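Local coordinates for protein KLLA0C04147p (Kluyveromyces lactis, PDB 5H2D) that binds ergosterol through its oxysterol-binding protein-related domain and probably transfers sterols between membranes, at residues A[55-60]-A[117-122]. Sequence-based numbering, arbitrary orientation.
Sequences KDMTRM and VAKPFN. With ERG (ergosterol), chain B.
At the side-chain end of the ergosterol tunnel in the oxysterol-binding protein-related domain, Met-57 and Lys-119 meet beside methyl C28 of the sterol tail. The CG atoms of Met-57 and Lys-119 lie 3.8 Å apart. With CG of Met-57 anti to the backbone N (chi1 156°) and the chain extended at chi2, SD comes 3.6 Å from ring carbon C16 of the sterol. Lys-119 sits on strand 119-121, whose backbone bonds to Phe-66 and Glu-68. Its own CG is likewise anti to the backbone N (chi1 177°), and the chain runs from the strand to the turn at 55-60. There NZ of Lys-119 donates a hydrogen bond of 3.2 Å to Met-57 O, the donor tilted 24° from the carbonyl plane. Met-60 O is 3.3 Å from the same Lys-119 NZ. The backbone N of Lys-119 lies 3.9 Å from sterol C23, while Val-117 CG1 packs on the terminal methyl C26.

The turn itself is an Asx turn: Asp-56 OD1 accepts from Thr-58 N at 2.7 Å and from Thr-58 OG1, the two donors arriving from opposite faces of the carboxylate. This grip fixes Thr-58 so that its methyl CG2 rests 3.7 Å from Asn-122 ND2, a van der Waals touch. Met-57 N is hydrogen-bonded to Ser-171 OG. A methionine in place of Lys-119 would probably leave Met-57 O without the lysine's donor and remove the hydrogen bond tying the turn to the strand. The lysine thus plays two parts, its methylenes packing against Met-57 beside the sterol while its ammonium group serves a backbone carbonyl, consistent with a pocket wall pinned by the lysine's bond to Met-57 O, where the side chains of Met-57 and Val-117 offer apolar atoms to the sterol.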
loop_
_atom_site.group_PDB
_atom_site.type_symbol
_atom_site.label_atom_id
_atom_site.label_comp_id
_atom_site.label_asym_id
_atom_site.label_seq_id
_atom_site.Cartn_x
_atom_site.Cartn_y
_atom_site.Cartn_z
ATOM N N LYS A 55 -24.014 -5.787 1.082
ATOM C CA LYS A 55 -23.512 -4.466 1.437
ATOM C C LYS A 55 -22.014 -4.335 1.159
ATOM O O LYS A 55 -21.273 -5.318 1.055
ATOM C CB LYS A 55 -23.779 -4.136 2.910
ATOM C CG LYS A 55 -25.181 -3.629 3.215
ATOM C CD LYS A 55 -26.198 -4.751 3.066
ATOM C CE LYS A 55 -27.581 -4.338 3.562
ATOM N NZ LYS A 55 -28.478 -5.522 3.746
ATOM N N ASP A 56 -21.589 -3.082 1.035
ATOM C CA ASP A 56 -20.212 -2.652 0.885
ATOM C C ASP A 56 -19.553 -2.545 2.261
ATOM O O ASP A 56 -20.224 -2.443 3.288
ATOM C CB ASP A 56 -20.200 -1.303 0.160
ATOM C CG ASP A 56 -18.816 -0.811 -0.155
ATOM O OD1 ASP A 56 -18.215 -0.143 0.711
ATOM O OD2 ASP A 56 -18.336 -1.063 -1.285
ATOM N N MET A 57 -18.219 -2.593 2.274
ATOM C CA MET A 57 -17.489 -2.430 3.529
ATOM C C MET A 57 -17.843 -1.117 4.219
ATOM O O MET A 57 -17.943 -1.061 5.450
ATOM C CB MET A 57 -15.990 -2.513 3.252
ATOM C CG MET A 57 -15.103 -1.838 4.262
ATOM S SD MET A 57 -13.380 -2.154 3.832
ATOM C CE MET A 57 -13.071 -0.917 2.556
ATOM N N THR A 58 -18.041 -0.050 3.443
ATOM C CA THR A 58 -18.278 1.262 4.041
ATOM C C THR A 58 -19.706 1.431 4.530
ATOM O O THR A 58 -19.944 2.237 5.434
ATOM C CB THR A 58 -17.963 2.379 3.046
ATOM O OG1 THR A 58 -18.855 2.281 1.927
ATOM C CG2 THR A 58 -16.526 2.287 2.577
ATOM N N ARG A 59 -20.664 0.709 3.947
ATOM C CA ARG A 59 -22.060 0.798 4.359
ATOM C C ARG A 59 -22.384 -0.078 5.559
ATOM O O ARG A 59 -23.513 -0.024 6.055
ATOM C CB ARG A 59 -22.983 0.419 3.197
ATOM C CG ARG A 59 -22.874 1.316 1.977
ATOM C CD ARG A 59 -23.766 2.545 2.083
ATOM N NE ARG A 59 -23.381 3.416 3.191
ATOM C CZ ARG A 59 -22.332 4.235 3.176
ATOM N NH1 ARG A 59 -21.544 4.288 2.108
ATOM N NH2 ARG A 59 -22.067 4.993 4.235
ATOM N N MET A 60 -21.441 -0.883 6.032
ATOM C CA MET A 60 -21.688 -1.773 7.152
ATOM C C MET A 60 -21.298 -1.121 8.467
ATOM O O MET A 60 -20.321 -0.371 8.540
ATOM C CB MET A 60 -20.903 -3.071 6.994
ATOM C CG MET A 60 -21.422 -3.996 5.922
ATOM S SD MET A 60 -20.352 -5.443 5.840
ATOM C CE MET A 60 -21.120 -6.369 4.511
ATOM N N VAL A 117 -8.361 -9.872 9.828
ATOM C CA VAL A 117 -9.716 -9.910 9.273
ATOM C C VAL A 117 -10.481 -8.788 9.974
ATOM O O VAL A 117 -11.169 -8.988 10.986
ATOM C CB VAL A 117 -10.368 -11.283 9.448
ATOM C CG1 VAL A 117 -11.785 -11.294 8.887
ATOM C CG2 VAL A 117 -9.538 -12.352 8.734
ATOM N N ALA A 118 -10.352 -7.582 9.427
ATOM C CA ALA A 118 -10.851 -6.397 10.105
ATOM C C ALA A 118 -10.870 -5.234 9.136
ATOM O O ALA A 118 -10.005 -5.123 8.256
ATOM C CB ALA A 118 -9.986 -6.036 11.322
ATOM N N LYS A 119 -11.834 -4.347 9.352
ATOM C CA LYS A 119 -12.020 -3.172 8.510
ATOM C C LYS A 119 -11.125 -2.036 8.992
ATOM O O LYS A 119 -11.291 -1.576 10.135
ATOM C CB LYS A 119 -13.485 -2.748 8.556
ATOM C CG LYS A 119 -13.849 -1.498 7.780
ATOM C CD LYS A 119 -15.336 -1.220 7.970
ATOM C CE LYS A 119 -15.664 0.262 7.948
ATOM N NZ LYS A 119 -17.137 0.479 8.147
ATOM N N PRO A 120 -10.181 -1.547 8.179
ATOM C CA PRO A 120 -9.445 -0.325 8.538
ATOM C C PRO A 120 -10.374 0.876 8.510
ATOM O O PRO A 120 -11.470 0.833 7.947
ATOM C CB PRO A 120 -8.381 -0.194 7.444
ATOM C CG PRO A 120 -8.347 -1.550 6.741
ATOM C CD PRO A 120 -9.785 -2.056 6.857
ATOM N N PHE A 121 -9.903 1.983 9.085
ATOM C CA PHE A 121 -10.718 3.191 9.076
ATOM C C PHE A 121 -10.923 3.701 7.654
ATOM O O PHE A 121 -10.003 3.709 6.824
ATOM C CB PHE A 121 -10.084 4.288 9.937
ATOM C CG PHE A 121 -10.470 4.209 11.382
ATOM C CD1 PHE A 121 -9.910 3.241 12.206
ATOM C CD2 PHE A 121 -11.389 5.100 11.916
ATOM C CE1 PHE A 121 -10.272 3.159 13.556
ATOM C CE2 PHE A 121 -11.754 5.019 13.261
ATOM C CZ PHE A 121 -11.206 4.052 14.075
ATOM N N ASN A 122 -12.141 4.139 7.378
ATOM C CA ASN A 122 -12.463 4.816 6.141
ATOM C C ASN A 122 -11.982 6.259 6.285
ATOM O O ASN A 122 -12.509 6.997 7.129
ATOM C CB ASN A 122 -13.976 4.717 5.909
ATOM C CG ASN A 122 -14.403 5.204 4.541
ATOM O OD1 ASN A 122 -13.589 5.345 3.638
ATOM N ND2 ASN A 122 -15.700 5.453 4.383
HETATM C C1 ERG B . -4.517 -5.029 0.177
HETATM C C2 ERG B . -3.208 -4.362 -0.236
HETATM C C3 ERG B . -3.559 -3.067 -0.920
HETATM C C4 ERG B . -4.338 -2.158 0.031
HETATM C C5 ERG B . -5.473 -2.816 0.614
HETATM C C6 ERG B . -6.600 -2.066 0.919
HETATM C C7 ERG B . -7.728 -2.611 1.553
HETATM C C8 ERG B . -7.759 -3.959 1.921
HETATM C C9 ERG B . -6.723 -4.809 1.434
HETATM C C10 ERG B . -5.361 -4.143 1.105
HETATM C C11 ERG B . -6.544 -6.154 2.257
HETATM C C12 ERG B . -7.874 -6.757 2.722
HETATM C C13 ERG B . -8.651 -5.670 3.492
HETATM C C14 ERG B . -8.960 -4.577 2.445
HETATM C C15 ERG B . -9.937 -3.695 3.194
HETATM C C16 ERG B . -10.799 -4.696 4.017
HETATM C C17 ERG B . -10.089 -6.066 3.842
HETATM C C18 ERG B . -7.890 -5.152 4.734
HETATM C C19 ERG B . -4.614 -3.951 2.454
HETATM C C20 ERG B . -10.329 -6.926 5.104
HETATM C C21 ERG B . -9.613 -8.271 5.093
HETATM C C22 ERG B . -11.832 -7.166 5.165
HETATM C C23 ERG B . -12.650 -6.574 6.269
HETATM C C24 ERG B . -14.162 -6.800 6.290
HETATM C C25 ERG B . -14.590 -7.085 7.736
HETATM C C26 ERG B . -13.884 -8.362 8.206
HETATM C C27 ERG B . -16.105 -7.316 7.865
HETATM C C28 ERG B . -14.799 -5.531 5.760
HETATM O O1 ERG B . -2.340 -2.388 -1.390
#